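Local atomic coordinates of lovastatin nonaketide synthase, polyketide synthase component (Aspergillus terreus, PDB entry 7CPX), a protein that builds the dihydromonacolin L nonaketide on the way to lovastatin from malonyl-CoA, as an iterative multidomain polyketide synthase working with its partner LovC. Residues 96-110 against 201-213. The protein carries 2 engineered substitutions. Residues are numbered along the deposited sequence; the frame is centred on the assembly and turned at random.
Sequences DPQHRLLLETVYEAV and SMAIAAGANLILG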
loop_
_atom_site.group_PDB
_atom_site.type_symbol
_atom_site.label_atom_id
_atom_site.label_comp_id
_atom_site.label_asym_id
_atom_site.label_seq_id
_atom_site.Cartn_x
_atom_site.Cartn_y
_atom_site.Cartn_z
ATOM N N ASP A 96 -18.587 -2.051 22.605
ATOM C CA ASP A 96 -19.056 -3.058 21.668
ATOM C C ASP A 96 -20.564 -2.916 21.502
ATOM O O ASP A 96 -21.287 -2.865 22.505
ATOM C CB ASP A 96 -18.698 -4.453 22.178
ATOM C CG ASP A 96 -19.151 -5.562 21.247
ATOM O OD1 ASP A 96 -19.835 -5.275 20.245
ATOM O OD2 ASP A 96 -18.820 -6.735 21.521
ATOM N N PRO A 97 -21.078 -2.836 20.272
ATOM C CA PRO A 97 -22.539 -2.831 20.103
ATOM C C PRO A 97 -23.217 -3.944 20.869
ATOM O O PRO A 97 -24.373 -3.791 21.285
ATOM C CB PRO A 97 -22.711 -2.993 18.589
ATOM C CG PRO A 97 -21.485 -2.414 18.009
ATOM C CD PRO A 97 -20.378 -2.685 18.985
ATOM N N GLN A 98 -22.527 -5.066 21.076
ATOM C CA GLN A 98 -23.078 -6.111 21.926
ATOM C C GLN A 98 -23.326 -5.584 23.329
ATOM O O GLN A 98 -24.390 -5.820 23.906
ATOM C CB GLN A 98 -22.135 -7.313 21.965
ATOM C CG GLN A 98 -21.947 -7.987 20.620
ATOM C CD GLN A 98 -21.120 -9.257 20.705
ATOM O OE1 GLN A 98 -21.402 -10.238 20.017
ATOM N NE2 GLN A 98 -20.091 -9.243 21.544
ATOM N N HIS A 99 -22.367 -4.841 23.886
ATOM C CA HIS A 99 -22.538 -4.303 25.232
ATOM C C HIS A 99 -23.654 -3.269 25.277
ATOM O O HIS A 99 -24.442 -3.236 26.229
ATOM C CB HIS A 99 -21.230 -3.688 25.724
ATOM C CG HIS A 99 -20.050 -4.601 25.616
ATOM N ND1 HIS A 99 -18.763 -4.185 25.872
ATOM C CD2 HIS A 99 -19.963 -5.908 25.272
ATOM C CE1 HIS A 99 -17.932 -5.197 25.694
ATOM N NE2 HIS A 99 -18.635 -6.253 25.329
ATOM N N ARG A 100 -23.732 -2.405 24.264
ATOM C CA ARG A 100 -24.760 -1.371 24.250
ATOM C C ARG A 100 -26.150 -1.990 24.166
ATOM O O ARG A 100 -27.055 -1.639 24.939
ATOM C CB ARG A 100 -24.514 -0.420 23.079
ATOM C CG ARG A 100 -23.138 0.228 23.098
ATOM C CD ARG A 100 -23.057 1.439 22.187
ATOM N NE ARG A 100 -22.987 1.100 20.771
ATOM C CZ ARG A 100 -21.868 1.064 20.059
ATOM N NH1 ARG A 100 -20.689 1.294 20.610
ATOM N NH2 ARG A 100 -21.937 0.798 18.761
ATOM N N LEU A 101 -26.336 -2.925 23.234
ATOM C CA LEU A 101 -27.624 -3.593 23.124
ATOM C C LEU A 101 -27.910 -4.455 24.342
ATOM O O LEU A 101 -29.073 -4.637 24.703
ATOM C CB LEU A 101 -27.681 -4.433 21.852
ATOM C CG LEU A 101 -28.189 -3.679 20.622
ATOM C CD1 LEU A 101 -27.251 -2.541 20.259
ATOM C CD2 LEU A 101 -28.366 -4.627 19.454
ATOM N N LEU A 102 -26.874 -4.987 24.992
ATOM C CA LEU A 102 -27.087 -5.722 26.231
ATOM C C LEU A 102 -27.608 -4.803 27.323
ATOM O O LEU A 102 -28.527 -5.168 28.057
ATOM C CB LEU A 102 -25.789 -6.394 26.671
ATOM C CG LEU A 102 -25.477 -7.720 25.984
ATOM C CD1 LEU A 102 -24.031 -8.104 26.206
ATOM C CD2 LEU A 102 -26.396 -8.808 26.501
ATOM N N LEU A 103 -27.036 -3.607 27.444
ATOM C CA LEU A 103 -27.551 -2.642 28.406
ATOM C C LEU A 103 -29.007 -2.315 28.108
ATOM O O LEU A 103 -29.861 -2.327 29.006
ATOM C CB LEU A 103 -26.702 -1.371 28.375
ATOM C CG LEU A 103 -25.327 -1.450 29.031
ATOM C CD1 LEU A 103 -24.498 -0.240 28.659
ATOM C CD2 LEU A 103 -25.468 -1.540 30.534
ATOM N N GLU A 104 -29.310 -2.035 26.840
ATOM C CA GLU A 104 -30.679 -1.684 26.476
ATOM C C GLU A 104 -31.640 -2.830 26.772
ATOM O O GLU A 104 -32.712 -2.619 27.349
ATOM C CB GLU A 104 -30.742 -1.289 25.002
ATOM C CG GLU A 104 -30.001 -0.001 24.685
ATOM C CD GLU A 104 -30.024 0.345 23.210
ATOM O OE1 GLU A 104 -30.329 -0.549 22.394
ATOM O OE2 GLU A 104 -29.739 1.510 22.867
ATOM N N THR A 105 -31.263 -4.056 26.403
ATOM C CA THR A 105 -32.140 -5.202 26.608
ATOM C C THR A 105 -32.290 -5.544 28.080
ATOM O O THR A 105 -33.364 -5.974 28.503
ATOM C CB THR A 105 -31.610 -6.416 25.848
ATOM O OG1 THR A 105 -30.233 -6.629 26.182
ATOM C CG2 THR A 105 -31.745 -6.204 24.359
ATOM N N VAL A 106 -31.234 -5.375 28.873
ATOM C CA VAL A 106 -31.341 -5.635 30.301
ATOM C C VAL A 106 -32.263 -4.618 30.952
ATOM O O VAL A 106 -33.074 -4.965 31.815
ATOM C CB VAL A 106 -29.949 -5.644 30.953
ATOM C CG1 VAL A 106 -30.078 -5.613 32.463
ATOM C CG2 VAL A 106 -29.184 -6.878 30.525
ATOM N N TYR A 107 -32.159 -3.348 30.556
ATOM C CA TYR A 107 -33.096 -2.365 31.084
ATOM C C TYR A 107 -34.520 -2.691 30.654
ATOM O O TYR A 107 -35.461 -2.550 31.441
ATOM C CB TYR A 107 -32.722 -0.955 30.638
ATOM C CG TYR A 107 -33.617 0.097 31.251
ATOM C CD1 TYR A 107 -33.388 0.563 32.536
ATOM C CD2 TYR A 107 -34.702 0.605 30.556
ATOM C CE1 TYR A 107 -34.208 1.513 33.107
ATOM C CE2 TYR A 107 -35.527 1.557 31.118
ATOM C CZ TYR A 107 -35.277 2.008 32.394
ATOM O OH TYR A 107 -36.097 2.958 32.959
ATOM N N GLU A 108 -34.697 -3.131 29.406
ATOM C CA GLU A 108 -36.025 -3.512 28.942
ATOM C C GLU A 108 -36.573 -4.684 29.745
ATOM O O GLU A 108 -37.759 -4.713 30.087
ATOM C CB GLU A 108 -35.983 -3.860 27.456
ATOM C CG GLU A 108 -35.762 -2.668 26.546
ATOM C CD GLU A 108 -35.571 -3.070 25.098
ATOM O OE1 GLU A 108 -35.693 -4.275 24.793
ATOM O OE2 GLU A 108 -35.297 -2.182 24.264
ATOM N N ALA A 109 -35.723 -5.667 30.043
ATOM C CA ALA A 109 -36.161 -6.825 30.813
ATOM C C ALA A 109 -36.509 -6.435 32.240
ATOM O O ALA A 109 -37.498 -6.922 32.800
ATOM C CB ALA A 109 -35.074 -7.900 30.806
ATOM N N VAL A 110 -35.705 -5.564 32.849
ATOM C CA VAL A 110 -36.014 -5.077 34.189
ATOM C C VAL A 110 -37.343 -4.337 34.181
ATOM O O VAL A 110 -38.176 -4.508 35.080
ATOM C CB VAL A 110 -34.867 -4.187 34.703
ATOM C CG1 VAL A 110 -35.239 -3.523 36.014
ATOM C CG2 VAL A 110 -33.614 -5.012 34.886
ATOM N N SER A 201 -30.853 -12.249 44.848
ATOM C CA SER A 201 -32.303 -12.262 44.710
ATOM C C SER A 201 -32.738 -12.220 43.253
ATOM O O SER A 201 -33.868 -12.608 42.942
ATOM C CB SER A 201 -32.911 -11.078 45.462
ATOM O OG SER A 201 -34.283 -10.926 45.149
ATOM N N MET A 202 -31.868 -11.760 42.359
ATOM C CA MET A 202 -32.192 -11.643 40.948
ATOM C C MET A 202 -30.932 -11.914 40.144
ATOM O O MET A 202 -29.816 -11.731 40.635
ATOM C CB MET A 202 -32.755 -10.253 40.628
ATOM C CG MET A 202 -33.019 -9.990 39.157
ATOM S SD MET A 202 -33.569 -8.297 38.892
ATOM C CE MET A 202 -32.644 -7.858 37.424
ATOM N N ALA A 203 -31.117 -12.355 38.904
ATOM C CA ALA A 203 -29.985 -12.661 38.038
ATOM C C ALA A 203 -30.386 -12.422 36.594
ATOM O O ALA A 203 -31.345 -13.020 36.105
ATOM C CB ALA A 203 -29.522 -14.104 38.231
ATOM N N ILE A 204 -29.653 -11.554 35.912
ATOM C CA ILE A 204 -29.836 -11.374 34.480
ATOM C C ILE A 204 -29.094 -12.494 33.768
ATOM O O ILE A 204 -27.903 -12.711 34.005
ATOM C CB ILE A 204 -29.330 -10.000 34.022
ATOM C CG1 ILE A 204 -30.173 -8.879 34.633
ATOM C CG2 ILE A 204 -29.345 -9.917 32.513
ATOM C CD1 ILE A 204 -31.646 -8.958 34.311
ATOM N N ALA A 205 -29.807 -13.230 32.926
ATOM C CA ALA A 205 -29.205 -14.165 31.989
ATOM C C ALA A 205 -29.360 -13.544 30.611
ATOM O O ALA A 205 -30.472 -13.456 30.083
ATOM C CB ALA A 205 -29.870 -15.537 32.064
ATOM N N ALA A 206 -28.257 -13.076 30.050
ATOM C CA ALA A 206 -28.282 -12.348 28.797
ATOM C C ALA A 206 -27.422 -13.064 27.770
ATOM O O ALA A 206 -26.621 -13.941 28.089
ATOM C CB ALA A 206 -27.797 -10.906 28.988
ATOM N N GLY A 207 -27.617 -12.678 26.519
ATOM C CA GLY A 207 -26.816 -13.191 25.428
ATOM C C GLY A 207 -26.754 -12.161 24.332
ATOM O O GLY A 207 -27.688 -11.375 24.144
ATOM N N ALA A 208 -25.646 -12.162 23.599
ATOM C CA ALA A 208 -25.440 -11.161 22.560
ATOM C C ALA A 208 -24.618 -11.755 21.431
ATOM O O ALA A 208 -23.486 -12.194 21.651
ATOM C CB ALA A 208 -24.747 -9.923 23.128
ATOM N N ASN A 209 -25.191 -11.766 20.231
ATOM C CA ASN A 209 -24.460 -12.073 19.011
ATOM C C ASN A 209 -24.808 -11.016 17.981
ATOM O O ASN A 209 -25.988 -10.781 17.705
ATOM C CB ASN A 209 -24.802 -13.462 18.480
ATOM C CG ASN A 209 -24.220 -13.717 17.106
ATOM O OD1 ASN A 209 -23.061 -14.109 16.971
ATOM N ND2 ASN A 209 -25.025 -13.497 16.074
ATOM N N LEU A 210 -23.789 -10.381 17.417
ATOM C CA LEU A 210 -23.985 -9.303 16.464
ATOM C C LEU A 210 -23.083 -9.504 15.259
ATOM O O LEU A 210 -22.016 -10.118 15.348
ATOM C CB LEU A 210 -23.706 -7.942 17.103
ATOM C CG LEU A 210 -24.675 -7.542 18.216
ATOM C CD1 LEU A 210 -24.280 -6.203 18.786
ATOM C CD2 LEU A 210 -26.102 -7.499 17.704
ATOM N N ILE A 211 -23.532 -8.970 14.127
ATOM C CA ILE A 211 -22.817 -9.079 12.865
ATOM C C ILE A 211 -22.251 -7.710 12.523
ATOM O O ILE A 211 -22.913 -6.892 11.876
ATOM C CB ILE A 211 -23.740 -9.608 11.755
ATOM C CG1 ILE A 211 -24.031 -11.090 11.988
ATOM C CG2 ILE A 211 -23.113 -9.389 10.397
ATOM C CD1 ILE A 211 -25.280 -11.581 11.319
ATOM N N LEU A 212 -21.021 -7.454 12.965
ATOM C CA LEU A 212 -20.358 -6.182 12.737
ATOM C C LEU A 212 -19.146 -6.297 11.831
ATOM O O LEU A 212 -18.685 -5.277 11.311
ATOM C CB LEU A 212 -19.918 -5.565 14.072
ATOM C CG LEU A 212 -20.944 -5.632 15.205
ATOM C CD1 LEU A 212 -20.289 -5.349 16.541
ATOM C CD2 LEU A 212 -22.072 -4.655 14.952
ATOM N N GLY A 213 -18.628 -7.503 11.630
ATOM C CA GLY A 213 -17.480 -7.709 10.784
ATOM C C GLY A 213 -17.501 -9.069 10.119
ATOM O O GLY A 213 -18.227 -9.980 10.529
#
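Gln98 N gives a nearly straight hydrogen bond (166°) to Asp96 OD1 at 2.8 Å, meeting the carboxylate from well above its plane. Asp96 is thus the N-cap of helix 97-113: a short acidic side chain, swung anti to its own N (chi1 -180°), reaches an amide that has no turn before it to accept its hydrogen. Its OD2 takes a weak second bond from Gln98 NE2. Beneath this helix start lie two leucines of 201-213. Leu210 and Gln98 lie alongside one another, pointing opposite ways, with Leu210 CD1 3.5 Å from Gln98 CG, while Leu212 CD1 sits 3.5 Å from CG of Pro97, whose rigid ring suits a first helical turn. This is the helix-on-sheet packing of the thiolase fold in the ketosynthase domain: the N-to-C directions of helix and strand 203-209 differ by 143°, roughly antiparallel, and the axes of these segments come within 8.2 Å. The small methyls of Ala206 and Ala208 probably help to allow that closeness, and Leu102 forks over them, CD2 3.5 Å from Ala206 CB and CD1 against Ala208 CB. Val129 and Val131 of the adjoining strand 126-131 continue this apolar floor. Farther along, branched side chains mesh, Val106 CG2 lying 3.6 Å from Ile204 CG2; the flexible Met202 bends its CE to 3.9 Å from Val110 CG2. On the strand's other face, Asn209 OD1 is hydrogen-bonded to Thr133 OG1, and the Asn209 side chain lies about 7 Å from that of His367, a probable catalytic residue.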